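Local atomic coordinates of histidinol-phosphate aminotransferase (Clostridium acetobutylicum, PDB entry 3FTB), a protein that probably acts as a pyridoxal phosphate-dependent aminotransferase, transferring an amino group to or from histidinol phosphate in histidine biosynthesis. Residues Glu281-Ile286 with Arg352-Val357; Phe288-Phe293 with Arg303-Ser308; Val322-Cys327 with Phe336-Ile341. One frame throughout, in Å; residues are numbered along the deposited sequence.

Contact 1. Residues Glu281-Ile286 with Arg352-Val357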
loop_
_atom_site.group_PDB
_atom_site.type_symbol
_atom_site.label_atom_id
_atom_site.label_comp_id
_atom_site.label_asym_id
_atom_site.label_seq_id
_atom_site.Cartn_x
_atom_site.Cartn_y
_atom_site.Cartn_z
ATOM N N GLU A 281 36.674 13.843 -4.471
ATOM C CA GLU A 281 38.097 14.196 -4.536
ATOM C C GLU A 281 38.882 13.277 -3.626
ATOM O O GLU A 281 39.961 12.804 -3.985
ATOM C CB GLU A 281 38.335 15.666 -4.174
ATOM C CG GLU A 281 37.980 16.628 -5.313
ATOM C CD GLU A 281 37.768 18.056 -4.844
ATOM O OE1 GLU A 281 37.465 18.238 -3.644
ATOM O OE2 GLU A 281 37.897 18.991 -5.673
ATOM N N GLU A 282 38.324 13.008 -2.451
ATOM C CA GLU A 282 38.912 12.033 -1.545
ATOM C C GLU A 282 38.959 10.618 -2.148
ATOM O O GLU A 282 39.960 9.910 -1.988
ATOM C CB GLU A 282 38.155 12.037 -0.221
ATOM C CG GLU A 282 38.137 13.397 0.434
ATOM C CD GLU A 282 39.526 13.971 0.557
ATOM O OE1 GLU A 282 39.781 15.036 -0.045
ATOM O OE2 GLU A 282 40.367 13.344 1.235
ATOM N N LEU A 283 37.892 10.204 -2.836
ATOM C CA LEU A 283 37.859 8.877 -3.459
ATOM C C LEU A 283 38.901 8.802 -4.561
ATOM O O LEU A 283 39.470 7.740 -4.826
ATOM C CB LEU A 283 36.475 8.545 -4.045
ATOM C CG LEU A 283 35.352 7.953 -3.183
ATOM C CD1 LEU A 283 34.166 7.670 -4.075
ATOM C CD2 LEU A 283 35.768 6.676 -2.449
ATOM N N ASN A 284 39.151 9.936 -5.207
ATOM C CA ASN A 284 40.054 9.959 -6.357
ATOM C C ASN A 284 41.505 9.732 -5.940
ATOM O O ASN A 284 42.335 9.328 -6.749
ATOM C CB ASN A 284 39.899 11.263 -7.156
ATOM C CG ASN A 284 38.871 11.153 -8.277
ATOM O OD1 ASN A 284 38.018 12.021 -8.429
ATOM N ND2 ASN A 284 38.957 10.088 -9.074
ATOM N N LYS A 285 41.786 9.979 -4.662
ATOM C CA LYS A 285 43.113 9.796 -4.095
ATOM C C LYS A 285 43.380 8.335 -3.726
ATOM O O LYS A 285 44.540 7.908 -3.660
ATOM C CB LYS A 285 43.289 10.688 -2.859
ATOM C CG LYS A 285 43.168 12.191 -3.128
ATOM C CD LYS A 285 42.986 12.970 -1.824
ATOM C CE LYS A 285 43.267 14.455 -2.000
ATOM N NZ LYS A 285 42.417 15.066 -3.062
ATOM N N ILE A 286 42.312 7.574 -3.485
ATOM C CA ILE A 286 42.448 6.183 -3.037
ATOM C C ILE A 286 43.005 5.299 -4.149
ATOM O O ILE A 286 42.542 5.362 -5.291
ATOM C CB ILE A 286 41.113 5.638 -2.466
ATOM C CG1 ILE A 286 40.495 6.685 -1.539
ATOM C CG2 ILE A 286 41.319 4.307 -1.744
ATOM C CD1 ILE A 286 39.720 6.117 -0.414
ATOM N N ARG A 352 38.441 6.662 5.720
ATOM C CA ARG A 352 39.549 6.240 6.561
ATOM C C ARG A 352 39.611 4.730 6.728
ATOM O O ARG A 352 40.605 4.204 7.202
ATOM C CB ARG A 352 39.510 6.951 7.909
ATOM C CG ARG A 352 39.661 8.460 7.761
ATOM C CD ARG A 352 39.635 9.172 9.101
ATOM N NE ARG A 352 38.508 8.738 9.923
ATOM C CZ ARG A 352 38.152 9.311 11.068
ATOM N NH1 ARG A 352 38.832 10.354 11.529
ATOM N NH2 ARG A 352 37.114 8.843 11.750
ATOM N N ALA A 353 38.551 4.037 6.325
ATOM C CA ALA A 353 38.569 2.581 6.275
ATOM C C ALA A 353 39.089 2.127 4.910
ATOM O O ALA A 353 39.841 1.152 4.813
ATOM C CB ALA A 353 37.185 2.027 6.528
ATOM N N LEU A 354 38.673 2.840 3.863
ATOM C CA LEU A 354 39.129 2.582 2.498
ATOM C C LEU A 354 40.635 2.716 2.434
ATOM O O LEU A 354 41.311 1.977 1.726
ATOM C CB LEU A 354 38.511 3.590 1.531
ATOM C CG LEU A 354 37.375 3.122 0.625
ATOM C CD1 LEU A 354 36.362 2.287 1.388
ATOM C CD2 LEU A 354 36.704 4.312 -0.011
ATOM N N LYS A 355 41.144 3.690 3.176
ATOM C CA LYS A 355 42.571 3.927 3.290
ATOM C C LYS A 355 43.285 2.776 4.015
ATOM O O LYS A 355 44.371 2.337 3.608
ATOM C CB LYS A 355 42.805 5.271 3.999
ATOM C CG LYS A 355 42.467 6.483 3.144
ATOM C CD LYS A 355 42.086 7.696 3.990
ATOM C CE LYS A 355 41.809 8.922 3.121
ATOM N NZ LYS A 355 40.800 8.673 2.043
ATOM N N GLY A 356 42.673 2.281 5.089
ATOM C CA GLY A 356 43.245 1.167 5.816
ATOM C C GLY A 356 43.304 -0.073 4.945
ATOM O O GLY A 356 44.209 -0.879 5.067
ATOM N N VAL A 357 42.327 -0.229 4.062
ATOM C CA VAL A 357 42.348 -1.331 3.115
ATOM C C VAL A 357 43.508 -1.139 2.146
ATOM O O VAL A 357 44.308 -2.064 1.949
ATOM C CB VAL A 357 41.024 -1.454 2.329
ATOM C CG1 VAL A 357 41.113 -2.592 1.314
ATOM C CG2 VAL A 357 39.853 -1.664 3.280
HETATM O O HOH W 1 41.744 10.375 -0.119
#

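Contact 2. Residues Phe288-Phe293 with Arg303-Ser308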
loop_
_atom_site.group_PDB
_atom_site.type_symbol
_atom_site.label_atom_id
_atom_site.label_comp_id
_atom_site.label_asym_id
_atom_site.label_seq_id
_atom_site.Cartn_x
_atom_site.Cartn_y
_atom_site.Cartn_z
ATOM N N PHE A 288 43.208 1.954 -4.977
ATOM C CA PHE A 288 42.483 0.919 -5.706
ATOM C C PHE A 288 41.287 1.518 -6.425
ATOM O O PHE A 288 40.690 0.874 -7.290
ATOM C CB PHE A 288 42.062 -0.239 -4.800
ATOM C CG PHE A 288 41.289 0.182 -3.596
ATOM C CD1 PHE A 288 39.940 0.409 -3.683
ATOM C CD2 PHE A 288 41.916 0.333 -2.373
ATOM C CE1 PHE A 288 39.225 0.786 -2.575
ATOM C CE2 PHE A 288 41.208 0.713 -1.261
ATOM C CZ PHE A 288 39.861 0.939 -1.360
ATOM N N ILE A 289 40.953 2.758 -6.069
ATOM C CA ILE A 289 39.946 3.506 -6.809
ATOM C C ILE A 289 40.537 3.958 -8.133
ATOM O O ILE A 289 41.203 4.987 -8.204
ATOM C CB ILE A 289 39.434 4.726 -6.045
ATOM C CG1 ILE A 289 38.894 4.319 -4.673
ATOM C CG2 ILE A 289 38.337 5.422 -6.855
ATOM C CD1 ILE A 289 37.451 3.908 -4.699
ATOM N N LYS A 290 40.283 3.158 -9.166
ATOM C CA LYS A 290 40.830 3.354 -10.503
ATOM C C LYS A 290 40.101 4.471 -11.236
ATOM O O LYS A 290 40.718 5.284 -11.932
ATOM C CB LYS A 290 40.753 2.038 -11.292
ATOM C CG LYS A 290 40.652 2.210 -12.797
ATOM C CD LYS A 290 40.565 0.856 -13.512
ATOM C CE LYS A 290 41.931 0.195 -13.624
ATOM N NZ LYS A 290 41.894 -1.140 -14.302
ATOM N N ARG A 291 38.781 4.505 -11.080
ATOM C CA ARG A 291 37.970 5.568 -11.660
ATOM C C ARG A 291 36.705 5.839 -10.860
ATOM O O ARG A 291 35.973 4.921 -10.469
ATOM C CB ARG A 291 37.596 5.256 -13.112
ATOM C CG ARG A 291 36.686 6.312 -13.719
ATOM C CD ARG A 291 36.261 5.999 -15.146
ATOM N NE ARG A 291 35.377 7.047 -15.662
ATOM C CZ ARG A 291 34.839 7.060 -16.879
ATOM N NH1 ARG A 291 35.085 6.082 -17.741
ATOM N NH2 ARG A 291 34.051 8.063 -17.237
ATOM N N VAL A 292 36.462 7.122 -10.621
ATOM C CA VAL A 292 35.205 7.593 -10.063
ATOM C C VAL A 292 34.337 8.193 -11.189
ATOM O O VAL A 292 34.740 9.158 -11.852
ATOM C CB VAL A 292 35.473 8.651 -8.950
ATOM C CG1 VAL A 292 34.184 9.215 -8.385
ATOM C CG2 VAL A 292 36.323 8.054 -7.848
ATOM N N PHE A 293 33.161 7.609 -11.417
ATOM C CA PHE A 293 32.184 8.170 -12.349
ATOM C C PHE A 293 31.433 9.325 -11.677
ATOM O O PHE A 293 31.018 9.211 -10.523
ATOM C CB PHE A 293 31.195 7.094 -12.817
ATOM C CG PHE A 293 31.826 5.993 -13.630
ATOM C CD1 PHE A 293 32.319 4.848 -13.011
ATOM C CD2 PHE A 293 31.915 6.097 -15.015
ATOM C CE1 PHE A 293 32.899 3.826 -13.762
ATOM C CE2 PHE A 293 32.491 5.083 -15.775
ATOM C CZ PHE A 293 32.984 3.948 -15.149
ATOM N N ARG A 303 35.111 2.336 -10.219
ATOM C CA ARG A 303 35.813 1.206 -10.830
ATOM C C ARG A 303 37.059 0.923 -9.996
ATOM O O ARG A 303 37.748 1.848 -9.579
ATOM C CB ARG A 303 36.215 1.562 -12.255
ATOM C CG ARG A 303 36.798 0.424 -13.044
ATOM C CD ARG A 303 35.717 -0.446 -13.633
ATOM N NE ARG A 303 36.279 -1.618 -14.298
ATOM C CZ ARG A 303 36.532 -1.696 -15.601
ATOM N NH1 ARG A 303 37.043 -2.809 -16.112
ATOM N NH2 ARG A 303 36.265 -0.669 -16.395
ATOM N N LEU A 304 37.348 -0.351 -9.749
ATOM C CA LEU A 304 38.441 -0.741 -8.851
ATOM C C LEU A 304 39.595 -1.419 -9.587
ATOM O O LEU A 304 39.524 -1.639 -10.800
ATOM C CB LEU A 304 37.926 -1.663 -7.740
ATOM C CG LEU A 304 36.844 -1.134 -6.798
ATOM C CD1 LEU A 304 36.673 -2.092 -5.621
ATOM C CD2 LEU A 304 37.179 0.264 -6.312
ATOM N N GLU A 305 40.647 -1.752 -8.840
ATOM C CA GLU A 305 41.891 -2.269 -9.415
ATOM C C GLU A 305 42.745 -3.010 -8.382
ATOM O O GLU A 305 43.076 -2.459 -7.328
ATOM C CB GLU A 305 42.701 -1.122 -10.018
ATOM C CG GLU A 305 43.890 -1.574 -10.836
ATOM C CD GLU A 305 44.831 -0.431 -11.134
ATOM O OE1 GLU A 305 44.885 0.509 -10.312
ATOM O OE2 GLU A 305 45.514 -0.469 -12.181
ATOM N N ASN A 306 43.107 -4.255 -8.690
ATOM C CA ASN A 306 43.889 -5.077 -7.766
ATOM C C ASN A 306 43.100 -5.485 -6.534
ATOM O O ASN A 306 43.675 -5.698 -5.461
ATOM C CB ASN A 306 45.161 -4.351 -7.331
ATOM C CG ASN A 306 46.162 -4.226 -8.447
ATOM O OD1 ASN A 306 46.965 -3.294 -8.473
ATOM N ND2 ASN A 306 46.120 -5.166 -9.387
ATOM N N ILE A 307 41.784 -5.588 -6.702
ATOM C CA ILE A 307 40.875 -5.937 -5.621
ATOM C C ILE A 307 39.458 -6.022 -6.174
ATOM O O ILE A 307 39.049 -5.200 -6.998
ATOM C CB ILE A 307 40.939 -4.910 -4.457
ATOM C CG1 ILE A 307 40.045 -5.347 -3.294
ATOM C CG2 ILE A 307 40.577 -3.513 -4.943
ATOM C CD1 ILE A 307 40.360 -4.628 -2.004
ATOM N N SER A 308 38.723 -7.034 -5.725
ATOM C CA SER A 308 37.348 -7.252 -6.152
ATOM C C SER A 308 36.364 -6.590 -5.199
ATOM O O SER A 308 36.665 -6.387 -4.025
ATOM C CB SER A 308 37.055 -8.749 -6.238
ATOM O OG SER A 308 37.518 -9.417 -5.081
HETATM O O HOH W 2 39.079 -2.156 -14.060
#

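Contact 3. Residues Val322-Cys327 with Phe336-Ile341. With PO4 (phosphate ion), chain F.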
loop_
_atom_site.group_PDB
_atom_site.type_symbol
_atom_site.label_atom_id
_atom_site.label_comp_id
_atom_site.label_asym_id
_atom_site.label_seq_id
_atom_site.Cartn_x
_atom_site.Cartn_y
_atom_site.Cartn_z
ATOM N N VAL A 322 29.017 -1.386 5.092
ATOM C CA VAL A 322 28.454 -2.114 3.969
ATOM C C VAL A 322 28.601 -1.273 2.715
ATOM O O VAL A 322 28.344 -0.075 2.745
ATOM C CB VAL A 322 26.965 -2.427 4.192
ATOM C CG1 VAL A 322 26.453 -3.363 3.093
ATOM C CG2 VAL A 322 26.755 -3.040 5.570
ATOM N N ILE A 323 29.035 -1.895 1.621
ATOM C CA ILE A 323 28.990 -1.237 0.314
ATOM C C ILE A 323 28.078 -2.007 -0.634
ATOM O O ILE A 323 27.475 -3.020 -0.266
ATOM C CB ILE A 323 30.386 -1.106 -0.344
ATOM C CG1 ILE A 323 30.931 -2.485 -0.748
ATOM C CG2 ILE A 323 31.346 -0.366 0.584
ATOM C CD1 ILE A 323 31.808 -2.473 -1.994
ATOM N N ARG A 324 27.983 -1.526 -1.865
ATOM C CA ARG A 324 27.157 -2.198 -2.857
ATOM C C ARG A 324 28.018 -2.791 -3.955
ATOM O O ARG A 324 28.601 -2.073 -4.770
ATOM C CB ARG A 324 26.113 -1.250 -3.453
ATOM C CG ARG A 324 25.078 -1.940 -4.331
ATOM C CD ARG A 324 24.153 -2.822 -3.503
ATOM N NE ARG A 324 22.876 -3.043 -4.174
ATOM C CZ ARG A 324 22.733 -3.768 -5.277
ATOM N NH1 ARG A 324 23.793 -4.337 -5.834
ATOM N NH2 ARG A 324 21.534 -3.919 -5.829
ATOM N N ARG A 325 28.103 -4.113 -3.950
ATOM C CA ARG A 325 28.756 -4.836 -5.018
ATOM C C ARG A 325 27.850 -4.770 -6.229
ATOM O O ARG A 325 26.676 -5.094 -6.150
ATOM C CB ARG A 325 28.985 -6.280 -4.598
ATOM C CG ARG A 325 29.913 -6.399 -3.407
ATOM C CD ARG A 325 29.832 -7.773 -2.812
ATOM N NE ARG A 325 29.998 -8.794 -3.836
ATOM C CZ ARG A 325 29.840 -10.091 -3.609
ATOM N NH1 ARG A 325 29.507 -10.510 -2.395
ATOM N NH2 ARG A 325 30.008 -10.965 -4.591
ATOM N N CYS A 326 28.398 -4.332 -7.347
ATOM C CA CYS A 326 27.595 -4.114 -8.532
ATOM C C CYS A 326 27.555 -5.337 -9.432
ATOM O O CYS A 326 27.258 -5.226 -10.620
ATOM C CB CYS A 326 28.110 -2.886 -9.283
ATOM S SG CYS A 326 27.737 -1.384 -8.351
ATOM N N CYS A 327 27.842 -6.499 -8.850
ATOM C CA CYS A 327 27.872 -7.761 -9.589
ATOM C C CYS A 327 26.589 -8.009 -10.377
ATOM O O CYS A 327 26.641 -8.337 -11.568
ATOM C CB CYS A 327 28.126 -8.940 -8.638
ATOM S SG CYS A 327 29.793 -9.017 -7.965
ATOM N N PHE A 336 33.302 -3.047 -10.268
ATOM C CA PHE A 336 32.445 -1.901 -9.940
ATOM C C PHE A 336 31.807 -2.093 -8.569
ATOM O O PHE A 336 31.403 -3.205 -8.204
ATOM C CB PHE A 336 31.362 -1.676 -10.996
ATOM C CG PHE A 336 31.903 -1.473 -12.383
ATOM C CD1 PHE A 336 31.994 -0.201 -12.925
ATOM C CD2 PHE A 336 32.316 -2.556 -13.147
ATOM C CE1 PHE A 336 32.490 -0.010 -14.201
ATOM C CE2 PHE A 336 32.814 -2.372 -14.424
ATOM C CZ PHE A 336 32.900 -1.101 -14.954
ATOM N N VAL A 337 31.758 -1.006 -7.807
ATOM C CA VAL A 337 31.120 -0.996 -6.500
ATOM C C VAL A 337 30.424 0.355 -6.380
ATOM O O VAL A 337 30.845 1.326 -7.023
ATOM C CB VAL A 337 32.145 -1.098 -5.375
ATOM C CG1 VAL A 337 32.755 -2.496 -5.300
ATOM C CG2 VAL A 337 33.229 -0.048 -5.570
ATOM N N ARG A 338 29.363 0.425 -5.577
ATOM C CA ARG A 338 28.607 1.673 -5.406
ATOM C C ARG A 338 28.662 2.129 -3.951
ATOM O O ARG A 338 28.459 1.336 -3.031
ATOM C CB ARG A 338 27.147 1.509 -5.854
ATOM C CG ARG A 338 26.340 2.812 -5.895
ATOM C CD ARG A 338 24.840 2.531 -6.038
ATOM N NE ARG A 338 24.265 2.036 -4.787
ATOM C CZ ARG A 338 23.176 1.273 -4.705
ATOM N NH1 ARG A 338 22.542 0.889 -5.808
ATOM N NH2 ARG A 338 22.723 0.884 -3.515
ATOM N N PHE A 339 28.960 3.405 -3.742
ATOM C CA PHE A 339 29.013 3.957 -2.393
ATOM C C PHE A 339 27.955 5.042 -2.233
ATOM O O PHE A 339 27.731 5.851 -3.138
ATOM C CB PHE A 339 30.392 4.565 -2.083
ATOM C CG PHE A 339 31.556 3.617 -2.278
ATOM C CD1 PHE A 339 31.376 2.230 -2.255
ATOM C CD2 PHE A 339 32.848 4.120 -2.452
ATOM C CE1 PHE A 339 32.461 1.360 -2.424
ATOM C CE2 PHE A 339 33.936 3.256 -2.618
ATOM C CZ PHE A 339 33.731 1.872 -2.598
ATOM N N ALA A 340 27.322 5.083 -1.071
ATOM C CA ALA A 340 26.416 6.183 -0.771
ATOM C C ALA A 340 27.232 7.423 -0.428
ATOM O O ALA A 340 28.404 7.328 -0.088
ATOM C CB ALA A 340 25.482 5.821 0.373
ATOM N N ILE A 341 26.610 8.587 -0.547
ATOM C CA ILE A 341 27.232 9.831 -0.125
ATOM C C ILE A 341 26.374 10.387 0.999
ATOM O O ILE A 341 25.221 10.752 0.775
ATOM C CB ILE A 341 27.357 10.848 -1.299
ATOM C CG1 ILE A 341 28.218 10.252 -2.414
ATOM C CG2 ILE A 341 27.953 12.174 -0.820
ATOM C CD1 ILE A 341 28.487 11.198 -3.552
HETATM P P PO4 F . 19.535 -0.505 -4.962
HETATM O O1 PO4 F . 18.129 -0.632 -4.417
HETATM O O2 PO4 F . 19.683 -1.368 -6.194
HETATM O O3 PO4 F . 19.796 0.938 -5.321
HETATM O O4 PO4 F . 20.523 -0.947 -3.905
HETATM O O HOH W 3 31.285 -5.336 -6.958
#

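Contact 1. Residues Glu281-Ile286 with Arg352-Val357
E282 and K355 meet through a single water. The water donates to the carbonyl oxygen of E282, 2.6 Å away from E282 O, and accepts from the ammonium group of the lysine, with K355 NZ at 2.9 Å. The lysine chain runs out straight to CE and turns only at its last bond (chi4 53°), a bend that sets NZ beside the end of helix 262-285. The carboxylate of E282 stays close without touching, its OE2 4.8 Å from K355 NZ, near enough for the opposite charges probably to favour each other.

One residue on, L283 brings a single methyl group across: its CD2 lies 3.5 Å from CD2 of L354, the two leucine side chains meeting at a slant. L283 also packs against V300 and C302 of strand 299-304, so this methyl contact is made where the two helices come down onto the sheet. Helices 262-285 and 344-359 both belong to the small alpha/beta domain of the aminotransferase class I and II fold, and here the last turn of the first packs beside the second.

I286, just past the helix, makes the largest contribution from 281-286. Its CD1 pushes in over the start of the L354 side chain, 3.4 Å from L354 CB, a tight approach, and 3.5 Å from L354 CD2. With CG1 placed beside the backbone N (chi1 -45°), CG1 and CD1 make the closest approach to helix 344-359, and the I286 and L354 side chains cross at about a right angle. The same CD1 methyl lies 3.7 Å from K355 NZ, so it borders both the lysine ammonium and the leucine; L351, one turn earlier, also touches I286.

Contact 2. Residues Phe288-Phe293 with Arg303-Ser308
The F288 ring receives L304 at its edge, CD2 of the leucine lying near the ring plane 3.8 Å from F288 CD1, while the two side chains run side by side. I307 CG2 comes obliquely against the same residue, 3.6 Å from F288 CB. The ring is put there by a chi1 of 54°, which sets CG between the backbone N and the carbonyl carbon. Farther along, R291 NE lies over one face of the F293 ring, 3.5 Å above its plane and offset toward the rim, and F293 CE2 in turn lies over the centre of the guanidinium; R303 CB approaches this ring obliquely.

K290 and R291 both oppose R303, a classic beta bulge in the hairpin. R303 O accepts from K290 N and R291 N, both from the same face of its carbonyl plane, and R303 N returns a 2.7 Å bond to R291 O in the carbonyl plane. K290 lies alongside R303 and crosses E305, CE to E305 CG 3.8 Å, leaving NZ on a water. R303 NE is hydrogen-bonded to S335 OG.

Strand 289-293 is one edge strand of its five-stranded sheet within this chain, with strand 299-304 between it and strand 336-340; I289 and V292 pack against helix 262-285, both touching L283.

Contact 3. Residues Val322-Cys327 with Phe336-Ile341
A beta hairpin of strands 321-325 and 336-340 presents two arginines, R324 and R338, that grip a phosphate ion, probably from the crystallisation liquor. R324 NE and R338 NH2 both donate to its O4, the latter at 2.9 Å and 161°; weaker bonds run from R324 NH2 to O2 and from R338 NH1 to O3. In related aminotransferases an arginine of the small domain binds the substrate carboxylate or phosphate, so this may mark an anion site.

R324 CG sits over one face of the R338 guanidinium, 3.7 Å above its plane, and the two guanidinium planes are 56° apart. A bend at chi2 (69°) turns the R324 chain toward the ion. The backbones of R324 and R338 form an antiparallel hydrogen-bonded pair: R338 N reaches R324 O at 2.7 Å, and R324 N reaches R338 O at 3.1 Å. I323 CD1 presses against V337 CG1, a tight 3.4 Å, and I323 CG2 lies 3.6 Å from F339 CE1.

Strand 336-340 also pairs with strand 299-304 through V337 and F339. I323 packs against Y313 and L316 of helix 309-317, whereas F339 meets L283 of helix 262-285 and F350 of helix 344-359.

How the contacts relate
From the N terminus, helix 262-285 leads directly into strand 289-293, and contact 2 then closes a short hairpin with strand 299-304. The chain passes through helix 309-317 before contact 3 closes a second hairpin, strands 321-325 and 336-340. The two hairpins follow in series, and both lie within the longer span that contact 1 closes when helix 344-359 returns to helix 262-285. Strands 299-304 and 336-340 are sheet neighbours, which joins contacts 2 and 3, with F293 and F336 touching between them. L283 and L354 of contact 1 both reach the F339 ring of contact 3, tying the helix pair to the sheet.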